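Long-range contacts in 70 kDa protein (Xanthomonas sp., PDB 4B2N), which cleaves the polyisoprene of natural rubber oxidatively as a dioxygenase carrying two covalently bound c-type hemes: residues 442-453 against 488-498; 514-522 against 531-539. All coordinates share one frame; numbering follows the deposited sequence. Where two conformers were deposited one is given.

Contact 1 of 2, residues 442-453 against 488-498; sequences RRAWNSGWWAYN and SPLGPNIWEEP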
loop_
_atom_site.group_PDB
_atom_site.type_symbol
_atom_site.label_atom_id
_atom_site.label_comp_id
_atom_site.label_asym_id
_atom_site.label_seq_id
_atom_site.Cartn_x
_atom_site.Cartn_y
_atom_site.Cartn_z
ATOM N N ARG A 442 -18.331 -6.783 -5.758
ATOM C CA ARG A 442 -17.449 -7.336 -6.773
ATOM C C ARG A 442 -18.093 -7.252 -8.149
ATOM O O ARG A 442 -17.431 -6.958 -9.133
ATOM C CB ARG A 442 -16.998 -8.768 -6.412
ATOM C CG ARG A 442 -16.066 -8.764 -5.215
ATOM C CD ARG A 442 -15.477 -10.135 -4.915
ATOM N NE ARG A 442 -16.488 -11.184 -4.965
ATOM C CZ ARG A 442 -17.231 -11.554 -3.939
ATOM N NH1 ARG A 442 -17.093 -10.963 -2.779
ATOM N NH2 ARG A 442 -18.134 -12.506 -4.080
ATOM N N ARG A 443 -19.405 -7.444 -8.215
ATOM C CA ARG A 443 -20.046 -7.396 -9.521
ATOM C C ARG A 443 -20.046 -5.965 -10.103
ATOM O O ARG A 443 -19.935 -5.851 -11.330
ATOM C CB ARG A 443 -21.478 -7.897 -9.470
ATOM C CG ARG A 443 -21.563 -9.406 -9.474
ATOM C CD ARG A 443 -23.043 -9.825 -9.514
ATOM N NE ARG A 443 -23.069 -11.289 -9.529
ATOM C CZ ARG A 443 -23.905 -12.033 -10.270
ATOM N NH1 ARG A 443 -24.811 -11.468 -11.081
ATOM N NH2 ARG A 443 -23.783 -13.387 -10.254
ATOM N N ALA A 444 -20.213 -4.950 -9.253
ATOM C CA ALA A 444 -20.136 -3.560 -9.694
ATOM C C ALA A 444 -18.753 -3.245 -10.342
ATOM O O ALA A 444 -18.623 -2.544 -11.349
ATOM C CB ALA A 444 -20.311 -2.633 -8.505
ATOM N N TRP A 445 -17.707 -3.695 -9.646
ATOM C CA TRP A 445 -16.350 -3.593 -10.131
ATOM C C TRP A 445 -16.148 -4.375 -11.441
ATOM O O TRP A 445 -15.583 -3.849 -12.428
ATOM C CB TRP A 445 -15.430 -4.166 -9.028
ATOM C CG TRP A 445 -14.012 -4.256 -9.487
ATOM C CD1 TRP A 445 -13.454 -5.226 -10.306
ATOM C CD2 TRP A 445 -12.947 -3.336 -9.173
ATOM N NE1 TRP A 445 -12.105 -4.976 -10.502
ATOM C CE2 TRP A 445 -11.756 -3.840 -9.836
ATOM C CE3 TRP A 445 -12.862 -2.153 -8.408
ATOM C CZ2 TRP A 445 -10.518 -3.175 -9.768
ATOM C CZ3 TRP A 445 -11.594 -1.510 -8.314
ATOM C CH2 TRP A 445 -10.451 -2.030 -8.965
ATOM N N ASN A 446 -16.506 -5.677 -11.417
ATOM C CA ASN A 446 -16.327 -6.618 -12.526
ATOM C C ASN A 446 -16.980 -6.183 -13.830
ATOM O O ASN A 446 -16.562 -6.591 -14.915
ATOM C CB ASN A 446 -16.895 -7.977 -12.132
ATOM C CG ASN A 446 -16.054 -8.658 -11.072
ATOM O OD1 ASN A 446 -14.918 -8.210 -10.817
ATOM N ND2 ASN A 446 -16.567 -9.745 -10.458
ATOM N N SER A 447 -18.036 -5.392 -13.732
ATOM C CA SER A 447 -18.819 -5.006 -14.882
ATOM C C SER A 447 -18.479 -3.582 -15.331
ATOM O O SER A 447 -19.345 -2.910 -15.878
ATOM C CB SER A 447 -20.342 -5.088 -14.531
ATOM O OG SER A 447 -20.637 -4.185 -13.456
ATOM N N GLY A 448 -17.251 -3.085 -15.105
ATOM C CA GLY A 448 -16.988 -1.727 -15.617
ATOM C C GLY A 448 -15.530 -1.443 -15.916
ATOM O O GLY A 448 -14.707 -2.347 -16.053
ATOM N N TRP A 449 -15.186 -0.171 -15.895
ATOM C CA TRP A 449 -13.852 0.260 -16.300
ATOM C C TRP A 449 -12.796 -0.339 -15.354
ATOM O O TRP A 449 -11.716 -0.771 -15.779
ATOM C CB TRP A 449 -13.878 1.828 -16.287
ATOM C CG TRP A 449 -12.517 2.416 -16.556
ATOM C CD1 TRP A 449 -11.952 2.772 -17.788
ATOM C CD2 TRP A 449 -11.501 2.692 -15.549
ATOM N NE1 TRP A 449 -10.670 3.245 -17.613
ATOM C CE2 TRP A 449 -10.342 3.230 -16.262
ATOM C CE3 TRP A 449 -11.414 2.508 -14.141
ATOM C CZ2 TRP A 449 -9.157 3.580 -15.588
ATOM C CZ3 TRP A 449 -10.256 2.891 -13.485
ATOM C CH2 TRP A 449 -9.125 3.391 -14.199
ATOM N N TRP A 450 -13.104 -0.428 -14.076
ATOM C CA TRP A 450 -12.152 -0.963 -13.120
ATOM C C TRP A 450 -11.690 -2.343 -13.505
ATOM O O TRP A 450 -10.490 -2.662 -13.362
ATOM C CB TRP A 450 -12.785 -0.941 -11.727
ATOM C CG TRP A 450 -13.060 0.473 -11.342
ATOM C CD1 TRP A 450 -14.256 1.172 -11.469
ATOM C CD2 TRP A 450 -12.079 1.443 -10.815
ATOM N NE1 TRP A 450 -14.066 2.479 -11.088
ATOM C CE2 TRP A 450 -12.775 2.693 -10.687
ATOM C CE3 TRP A 450 -10.743 1.354 -10.416
ATOM C CZ2 TRP A 450 -12.148 3.830 -10.134
ATOM C CZ3 TRP A 450 -10.122 2.451 -9.883
ATOM C CH2 TRP A 450 -10.803 3.691 -9.772
ATOM N N ALA A 451 -12.621 -3.150 -14.052
ATOM C CA ALA A 451 -12.259 -4.526 -14.427
ATOM C C ALA A 451 -11.798 -4.553 -15.891
ATOM O O ALA A 451 -11.711 -5.621 -16.435
ATOM C CB ALA A 451 -13.438 -5.544 -14.181
ATOM N N TYR A 452 -11.501 -3.394 -16.495
ATOM C CA TYR A 452 -11.133 -3.336 -17.930
ATOM C C TYR A 452 -12.198 -4.012 -18.819
ATOM O O TYR A 452 -11.879 -4.947 -19.631
ATOM C CB TYR A 452 -9.794 -4.068 -18.197
ATOM C CG TYR A 452 -8.546 -3.451 -17.663
ATOM C CD1 TYR A 452 -8.280 -3.415 -16.276
ATOM C CD2 TYR A 452 -7.600 -2.923 -18.539
ATOM C CE1 TYR A 452 -7.073 -2.907 -15.786
ATOM C CE2 TYR A 452 -6.359 -2.417 -18.067
ATOM C CZ TYR A 452 -6.126 -2.413 -16.702
ATOM O OH TYR A 452 -4.958 -1.876 -16.267
ATOM N N ASN A 453 -13.447 -3.678 -18.572
ATOM C CA ASN A 453 -14.548 -4.200 -19.382
ATOM C C ASN A 453 -14.465 -3.685 -20.804
ATOM O O ASN A 453 -15.174 -4.149 -21.642
ATOM C CB ASN A 453 -15.957 -4.040 -18.722
ATOM C CG ASN A 453 -16.597 -2.667 -18.941
ATOM O OD1 ASN A 453 -15.891 -1.651 -19.108
ATOM N ND2 ASN A 453 -17.936 -2.612 -18.886
ATOM N N SER A 488 -24.007 -4.250 -18.196
ATOM C CA SER A 488 -22.665 -3.823 -18.669
ATOM C C SER A 488 -21.768 -5.030 -18.899
ATOM O O SER A 488 -21.783 -5.997 -18.122
ATOM C CB SER A 488 -21.998 -2.943 -17.632
ATOM O OG SER A 488 -22.806 -1.830 -17.268
ATOM N N PRO A 489 -20.948 -4.993 -19.938
ATOM C CA PRO A 489 -20.144 -6.227 -20.040
ATOM C C PRO A 489 -19.121 -6.382 -18.880
ATOM O O PRO A 489 -18.684 -5.375 -18.257
ATOM C CB PRO A 489 -19.442 -6.083 -21.367
ATOM C CG PRO A 489 -19.520 -4.614 -21.737
ATOM C CD PRO A 489 -20.650 -3.988 -20.963
ATOM N N LEU A 490 -18.770 -7.625 -18.628
ATOM C CA LEU A 490 -17.749 -7.955 -17.644
ATOM C C LEU A 490 -16.346 -7.835 -18.240
ATOM O O LEU A 490 -16.137 -8.143 -19.399
ATOM C CB LEU A 490 -17.916 -9.332 -17.114
ATOM C CG LEU A 490 -19.303 -9.647 -16.561
ATOM C CD1 LEU A 490 -19.173 -10.952 -15.825
ATOM C CD2 LEU A 490 -19.832 -8.610 -15.605
ATOM N N GLY A 491 -15.375 -7.419 -17.430
ATOM C CA GLY A 491 -13.983 -7.442 -17.905
ATOM C C GLY A 491 -13.162 -8.544 -17.266
ATOM O O GLY A 491 -13.653 -9.205 -16.316
ATOM N N PRO A 492 -11.901 -8.696 -17.699
ATOM C CA PRO A 492 -11.061 -9.809 -17.207
ATOM C C PRO A 492 -10.376 -9.456 -15.876
ATOM O O PRO A 492 -9.950 -10.384 -15.194
ATOM C CB PRO A 492 -10.093 -10.028 -18.361
ATOM C CG PRO A 492 -9.926 -8.638 -18.950
ATOM C CD PRO A 492 -11.283 -8.044 -18.859
ATOM N N ASN A 493 -10.329 -8.174 -15.498
ATOM C CA ASN A 493 -9.618 -7.703 -14.273
ATOM C C ASN A 493 -10.545 -7.753 -13.090
ATOM O O ASN A 493 -10.865 -6.755 -12.418
ATOM C CB ASN A 493 -8.993 -6.300 -14.442
ATOM C CG ASN A 493 -8.151 -5.886 -13.238
ATOM O OD1 ASN A 493 -7.379 -6.702 -12.669
ATOM N ND2 ASN A 493 -8.358 -4.641 -12.768
ATOM N N ILE A 494 -10.942 -8.975 -12.811
ATOM C CA ILE A 494 -11.952 -9.329 -11.837
ATOM C C ILE A 494 -11.394 -9.106 -10.437
ATOM O O ILE A 494 -10.271 -9.556 -10.146
ATOM C CB ILE A 494 -12.187 -10.884 -11.937
ATOM C CG1 ILE A 494 -12.862 -11.206 -13.249
ATOM C CG2 ILE A 494 -13.072 -11.351 -10.788
ATOM C CD1 ILE A 494 -14.082 -10.329 -13.485
ATOM N N TRP A 495 -12.188 -8.518 -9.538
ATOM C CA TRP A 495 -11.815 -8.491 -8.117
ATOM C C TRP A 495 -12.113 -9.873 -7.530
ATOM O O TRP A 495 -13.280 -10.185 -7.343
ATOM C CB TRP A 495 -12.660 -7.466 -7.383
ATOM C CG TRP A 495 -12.080 -7.210 -5.994
ATOM C CD1 TRP A 495 -12.042 -8.088 -4.881
ATOM C CD2 TRP A 495 -11.315 -6.029 -5.577
ATOM N NE1 TRP A 495 -11.339 -7.516 -3.844
ATOM C CE2 TRP A 495 -10.863 -6.288 -4.198
ATOM C CE3 TRP A 495 -10.954 -4.812 -6.194
ATOM C CZ2 TRP A 495 -10.133 -5.365 -3.492
ATOM C CZ3 TRP A 495 -10.175 -3.894 -5.466
ATOM C CH2 TRP A 495 -9.807 -4.147 -4.137
ATOM N N GLU A 496 -11.109 -10.707 -7.273
ATOM C CA GLU A 496 -11.372 -12.069 -6.754
ATOM C C GLU A 496 -12.107 -12.092 -5.429
ATOM O O GLU A 496 -11.922 -11.222 -4.580
ATOM C CB GLU A 496 -10.076 -12.874 -6.567
ATOM C CG GLU A 496 -9.471 -13.249 -7.904
ATOM C CD GLU A 496 -10.329 -14.232 -8.735
ATOM O OE1 GLU A 496 -10.918 -15.176 -8.174
ATOM O OE2 GLU A 496 -10.340 -14.111 -9.983
ATOM N N GLU A 497 -12.953 -13.084 -5.247
ATOM C CA GLU A 497 -13.597 -13.204 -3.965
ATOM C C GLU A 497 -12.488 -13.389 -2.878
ATOM O O GLU A 497 -11.615 -14.209 -3.052
ATOM C CB GLU A 497 -14.532 -14.405 -4.002
ATOM C CG GLU A 497 -15.193 -14.569 -2.673
ATOM C CD GLU A 497 -16.336 -15.525 -2.720
ATOM O OE1 GLU A 497 -16.497 -16.182 -3.765
ATOM O OE2 GLU A 497 -17.094 -15.536 -1.721
ATOM N N PRO A 498 -12.542 -12.626 -1.762
ATOM C CA PRO A 498 -11.441 -12.838 -0.817
ATOM C C PRO A 498 -11.443 -14.156 -0.089
ATOM O O PRO A 498 -12.501 -14.610 0.302
ATOM C CB PRO A 498 -11.584 -11.716 0.186
ATOM C CG PRO A 498 -12.908 -11.079 -0.012
ATOM C CD PRO A 498 -13.441 -11.543 -1.353
HETATM O O HOH W 1 -15.591 -11.420 -8.422
#
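W495 turns the edge of its indole toward the face of W445 in a T-shaped pair, planes 82° apart, with CE3 above the centre of the ring. Its CB adds a CH-pi contact over the five-membered ring of W445, 4.0 Å from the centroid. The opposite face of W445 is covered by W450 CB, so the indole is clamped on both sides. With CG of W445 anti to the backbone N (chi1 173°), the indole edge reaches the loop 488-498, where NE1 donates to N493 O at 2.9 Å, almost within the ring plane. N446, at the end of helix 439-446, grips the loop twice: OD1 accepts from W495 N at 3.0 Å in the carbonyl plane, and its backbone O takes the N-H of G491. The N493 amide, turned 87° from the Y452 ring, donates from ND2 to W450 O at 3.0 Å. In the conformer given, the R442 guanidinium stacks over E497 CG in a long, purely electrostatic salt bridge; NH1 bonds the carbonyls of M436 and A437, and NH2 pairs with E439. Directed N-H bonds thus fix the loop to the helix end and the turn after it, consistent with holding W495 beside F301 and R432 of the first heme site.

Contact 2 of 2, residues 514-522 against 531-539; sequences PYFHNGSVP and SDRPKLWKR. With HEC (heme c), chain D.
W537 lies with one face against P522, whose CB sits almost on the ring normal, 3.6 Å from the centroid of the six-membered ring, in a CH-pi contact. W537 belongs to the central strand, 536-538, of a small three-stranded antiparallel sheet; it faces a loop of the cytochrome c-like region built on a type I beta turn from F516 to G519 and a classic beta bulge in which S520 and V521 face Y515. A chi1 of 58° sets CG of W537 between the backbone N and the carbonyl carbon, which carries the indole across to this loop. NE1 donates to S520 O at 2.9 Å, although the donor stands well above the carbonyl plane. The same oxygen accepts from a water that also donates to P534 O, giving it two donors. P514 CB packs on W537 CZ2 at 3.7 Å, and the pyrrolidine rings of P522 and P534 meet through their CD atoms, 3.7 Å apart.

Nearer the heme, R533 stretches out from CG to NE, its CD passing V521 CG2, and sets a guanidinium face over the edge of F516, the planes 84° apart. Carbonyls of G526, V527, N638 and G640 hold its nitrogens. Another edge of F516 meets the second heme at CHA, close to the axial ligand H641. The turn also binds both propionates: H517 donates weakly from its backbone N to O2D and from ring ND1 to O1D, the latter so short that its exact length is doubtful, while F516 N donates to O1A at 2.8 Å.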
loop_
_atom_site.group_PDB
_atom_site.type_symbol
_atom_site.label_atom_id
_atom_site.label_comp_id
_atom_site.label_asym_id
_atom_site.label_seq_id
_atom_site.Cartn_x
_atom_site.Cartn_y
_atom_site.Cartn_z
ATOM N N PRO A 514 6.851 -1.783 10.977
ATOM C CA PRO A 514 6.265 -3.005 11.557
ATOM C C PRO A 514 5.543 -3.901 10.523
ATOM O O PRO A 514 5.362 -3.522 9.331
ATOM C CB PRO A 514 5.255 -2.431 12.549
ATOM C CG PRO A 514 4.780 -1.103 11.933
ATOM C CD PRO A 514 6.011 -0.576 11.240
ATOM N N TYR A 515 5.202 -5.129 10.950
ATOM C CA TYR A 515 4.799 -6.168 10.018
ATOM C C TYR A 515 3.278 -6.519 10.059
ATOM O O TYR A 515 2.573 -6.166 11.034
ATOM C CB TYR A 515 5.651 -7.443 10.299
ATOM C CG TYR A 515 7.121 -7.133 10.110
ATOM C CD1 TYR A 515 7.639 -6.913 8.829
ATOM C CD2 TYR A 515 7.972 -6.980 11.215
ATOM C CE1 TYR A 515 8.988 -6.600 8.662
ATOM C CE2 TYR A 515 9.327 -6.679 11.066
ATOM C CZ TYR A 515 9.823 -6.491 9.750
ATOM O OH TYR A 515 11.103 -6.141 9.488
ATOM N N PHE A 516 2.844 -7.323 9.081
ATOM C CA PHE A 516 1.483 -7.687 8.816
ATOM C C PHE A 516 0.729 -6.532 8.184
ATOM O O PHE A 516 1.168 -5.389 8.235
ATOM C CB PHE A 516 0.718 -8.222 10.051
ATOM C CG PHE A 516 1.346 -9.447 10.644
ATOM C CD1 PHE A 516 2.154 -10.264 9.873
ATOM C CD2 PHE A 516 1.087 -9.785 11.972
ATOM C CE1 PHE A 516 2.744 -11.418 10.404
ATOM C CE2 PHE A 516 1.656 -10.929 12.541
ATOM C CZ PHE A 516 2.480 -11.742 11.738
ATOM N N HIS A 517 -0.416 -6.859 7.623
ATOM C CA HIS A 517 -1.160 -5.892 6.795
ATOM C C HIS A 517 -1.615 -4.695 7.578
ATOM O O HIS A 517 -1.973 -3.717 6.973
ATOM C CB HIS A 517 -2.309 -6.581 6.096
ATOM C CG HIS A 517 -3.380 -7.056 7.031
ATOM N ND1 HIS A 517 -3.345 -8.304 7.674
ATOM C CD2 HIS A 517 -4.552 -6.449 7.420
ATOM C CE1 HIS A 517 -4.475 -8.426 8.415
ATOM N NE2 HIS A 517 -5.205 -7.292 8.263
ATOM N N ASN A 518 -1.656 -4.775 8.913
ATOM C CA ASN A 518 -2.051 -3.624 9.728
ATOM C C ASN A 518 -0.872 -2.935 10.491
ATOM O O ASN A 518 -1.104 -2.102 11.379
ATOM C CB ASN A 518 -3.169 -4.012 10.729
ATOM C CG ASN A 518 -2.727 -5.163 11.678
ATOM O OD1 ASN A 518 -1.594 -5.628 11.582
ATOM N ND2 ASN A 518 -3.666 -5.699 12.460
ATOM N N GLY A 519 0.362 -3.317 10.155
ATOM C CA GLY A 519 1.590 -2.827 10.772
ATOM C C GLY A 519 1.551 -2.989 12.276
ATOM O O GLY A 519 1.979 -2.103 13.026
ATOM N N SER A 520 1.118 -4.138 12.763
ATOM C CA SER A 520 0.858 -4.311 14.212
ATOM C C SER A 520 2.000 -4.929 14.998
ATOM O O SER A 520 2.012 -4.817 16.223
ATOM C CB SER A 520 -0.358 -5.201 14.465
ATOM O OG SER A 520 -0.276 -6.417 13.723
ATOM N N VAL A 521 2.924 -5.579 14.316
ATOM C CA VAL A 521 4.011 -6.254 15.006
ATOM C C VAL A 521 5.382 -5.553 14.779
ATOM O O VAL A 521 5.848 -5.441 13.661
ATOM C CB VAL A 521 4.097 -7.692 14.562
ATOM C CG1 VAL A 521 5.288 -8.371 15.284
ATOM C CG2 VAL A 521 2.744 -8.311 14.839
ATOM N N PRO A 522 6.037 -5.087 15.867
ATOM C CA PRO A 522 7.114 -4.124 15.601
ATOM C C PRO A 522 8.400 -4.746 15.133
ATOM O O PRO A 522 9.236 -4.032 14.615
ATOM C CB PRO A 522 7.354 -3.487 16.970
ATOM C CG PRO A 522 6.971 -4.586 17.944
ATOM C CD PRO A 522 5.744 -5.214 17.309
ATOM N N SER A 531 4.393 -15.081 21.175
ATOM C CA SER A 531 4.315 -14.748 22.597
ATOM C C SER A 531 5.025 -13.442 22.971
ATOM O O SER A 531 4.668 -12.820 23.957
ATOM C CB SER A 531 4.815 -15.925 23.422
ATOM O OG SER A 531 6.215 -16.045 23.215
ATOM N N ASP A 532 5.996 -13.019 22.149
ATOM C CA ASP A 532 6.738 -11.765 22.326
ATOM C C ASP A 532 6.192 -10.560 21.605
ATOM O O ASP A 532 6.866 -9.529 21.553
ATOM C CB ASP A 532 8.184 -11.951 21.923
ATOM C CG ASP A 532 8.928 -12.859 22.930
ATOM O OD1 ASP A 532 8.246 -13.298 23.877
ATOM O OD2 ASP A 532 10.131 -13.124 22.794
ATOM N N ARG A 533 4.980 -10.638 21.071
ATOM C CA ARG A 533 4.450 -9.438 20.389
ATOM C C ARG A 533 3.776 -8.536 21.433
ATOM O O ARG A 533 2.905 -8.971 22.135
ATOM C CB ARG A 533 3.403 -9.860 19.349
ATOM C CG ARG A 533 3.870 -10.936 18.382
ATOM C CD ARG A 533 2.835 -11.147 17.273
ATOM N NE ARG A 533 3.272 -12.196 16.329
ATOM C CZ ARG A 533 2.448 -12.997 15.668
ATOM N NH1 ARG A 533 1.123 -12.856 15.802
ATOM N NH2 ARG A 533 2.946 -13.969 14.921
ATOM N N PRO A 534 4.123 -7.255 21.513
ATOM C CA PRO A 534 3.441 -6.432 22.501
ATOM C C PRO A 534 2.122 -5.939 21.975
ATOM O O PRO A 534 2.036 -5.541 20.802
ATOM C CB PRO A 534 4.396 -5.252 22.664
ATOM C CG PRO A 534 4.950 -5.087 21.237
ATOM C CD PRO A 534 5.140 -6.510 20.742
ATOM N N LYS A 535 1.116 -5.882 22.818
ATOM C CA LYS A 535 -0.208 -5.426 22.335
ATOM C C LYS A 535 -0.231 -3.947 22.061
ATOM O O LYS A 535 -0.944 -3.478 21.190
ATOM C CB LYS A 535 -1.278 -5.680 23.371
ATOM C CG LYS A 535 -1.545 -7.183 23.519
ATOM C CD LYS A 535 -2.465 -7.543 22.391
ATOM C CE LYS A 535 -3.046 -8.926 22.585
ATOM N NZ LYS A 535 -3.195 -9.391 21.191
ATOM N N LEU A 536 0.457 -3.202 22.892
ATOM C CA LEU A 536 0.616 -1.754 22.633
ATOM C C LEU A 536 2.080 -1.434 22.677
ATOM O O LEU A 536 2.857 -1.984 23.484
ATOM C CB LEU A 536 -0.147 -0.915 23.602
ATOM C CG LEU A 536 -1.674 -1.138 23.648
ATOM C CD1 LEU A 536 -1.888 -2.398 24.453
ATOM C CD2 LEU A 536 -2.337 0.013 24.355
ATOM N N TRP A 537 2.534 -0.631 21.764
ATOM C CA TRP A 537 3.992 -0.417 21.740
ATOM C C TRP A 537 4.308 0.931 21.138
ATOM O O TRP A 537 3.578 1.420 20.266
ATOM C CB TRP A 537 4.646 -1.580 20.994
ATOM C CG TRP A 537 4.175 -1.777 19.571
ATOM C CD1 TRP A 537 3.136 -2.593 19.120
ATOM C CD2 TRP A 537 4.740 -1.189 18.343
ATOM N NE1 TRP A 537 3.028 -2.543 17.745
ATOM C CE2 TRP A 537 3.947 -1.724 17.227
ATOM C CE3 TRP A 537 5.776 -0.259 18.072
ATOM C CZ2 TRP A 537 4.204 -1.372 15.895
ATOM C CZ3 TRP A 537 6.065 0.065 16.708
ATOM C CH2 TRP A 537 5.270 -0.455 15.657
ATOM N N LYS A 538 5.359 1.556 21.638
ATOM C CA LYS A 538 5.588 2.951 21.383
ATOM C C LYS A 538 7.020 3.046 20.868
ATOM O O LYS A 538 7.952 2.539 21.524
ATOM C CB LYS A 538 5.437 3.653 22.738
ATOM C CG LYS A 538 6.055 4.997 22.788
ATOM C CD LYS A 538 5.535 5.789 24.000
ATOM C CE LYS A 538 6.308 5.481 25.281
ATOM N NZ LYS A 538 6.804 6.795 25.771
ATOM N N ARG A 539 7.238 3.644 19.707
ATOM C CA ARG A 539 8.611 3.746 19.236
ATOM C C ARG A 539 9.300 5.030 19.697
ATOM O O ARG A 539 8.673 5.875 20.289
ATOM C CB ARG A 539 8.783 3.438 17.720
ATOM C CG ARG A 539 7.598 3.681 16.835
ATOM C CD ARG A 539 7.907 3.455 15.370
ATOM N NE ARG A 539 8.903 4.333 14.720
ATOM C CZ ARG A 539 8.921 4.506 13.425
ATOM N NH1 ARG A 539 7.904 3.956 12.725
ATOM N NH2 ARG A 539 9.808 5.346 12.836
HETATM FE FE HEC D . 4.823 -15.524 6.915
HETATM C CHA HEC D . 3.525 -12.321 6.939
HETATM C CHB HEC D . 8.089 -14.294 7.647
HETATM C CHC HEC D . 6.028 -18.684 7.399
HETATM C CHD HEC D . 2.094 -16.643 5.196
HETATM N NA HEC D . 5.645 -13.685 7.112
HETATM C C1A HEC D . 4.928 -12.471 7.250
HETATM C C2A HEC D . 5.813 -11.362 7.598
HETATM C C3A HEC D . 7.153 -11.943 7.794
HETATM C C4A HEC D . 6.992 -13.364 7.561
HETATM C CMA HEC D . 8.408 -11.174 8.143
HETATM C CAA HEC D . 5.476 -9.874 7.639
HETATM C CBA HEC D . 5.606 -9.486 6.121
HETATM C CGA HEC D . 5.073 -8.065 5.877
HETATM O O1A HEC D . 4.499 -7.501 6.844
HETATM O O2A HEC D . 5.220 -7.418 4.777
HETATM N NB HEC D . 6.758 -16.316 7.454
HETATM C C1B HEC D . 7.935 -15.741 7.699
HETATM C C2B HEC D . 9.043 -16.643 8.027
HETATM C C3B HEC D . 8.398 -17.968 7.970
HETATM C C4B HEC D . 7.027 -17.645 7.613
HETATM C CMB HEC D . 10.472 -16.252 8.331
HETATM C CAB HEC D . 8.997 -19.329 8.261
HETATM C CBB HEC D . 9.357 -19.515 9.598
HETATM N NC HEC D . 4.276 -17.280 6.292
HETATM C C1C HEC D . 4.780 -18.545 6.706
HETATM C C2C HEC D . 3.962 -19.690 6.327
HETATM C C3C HEC D . 2.823 -19.092 5.676
HETATM C C4C HEC D . 3.000 -17.615 5.756
HETATM C CMC HEC D . 4.240 -21.167 6.560
HETATM C CAC HEC D . 1.670 -19.869 5.113
HETATM C CBC HEC D . 0.955 -20.791 5.785
HETATM N ND HEC D . 3.211 -14.660 6.149
HETATM C C1D HEC D . 2.161 -15.217 5.555
HETATM C C2D HEC D . 1.045 -14.358 5.183
HETATM C C3D HEC D . 1.451 -13.075 5.709
HETATM C C4D HEC D . 2.755 -13.374 6.293
HETATM C CMD HEC D . -0.229 -14.718 4.463
HETATM C CAD HEC D . 0.689 -11.772 5.627
HETATM C CBD HEC D . -0.040 -11.659 6.975
HETATM C CGD HEC D . -0.832 -10.379 7.100
HETATM O O1D HEC D . -2.036 -10.383 7.390
HETATM O O2D HEC D . -0.209 -9.367 6.858
HETATM O O HOH W 2 2.698 -6.543 18.394
#

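How the contacts relate
Following the chain, contact 1 opens on the end of helix 439-446, and the chain then runs through helix 467-481 before 488-498 returns to close a loop of 34 intervening residues. It next passes strand 500-502 and enters contact 2, a much shorter closure of eight residues that include helix 524-528. The two are in series, neither nested nor crossing. The centres of contact 1 and contact 2 are about 35 Å apart, on opposite sides of the chain's centre. The nearest atoms of contact 1 and contact 2 are about 11 Å apart, without touching. Contact 1 ties a helix end to a loop near the first heme; contact 2 joins the propionate-binding turn of the second heme to strand 536-538.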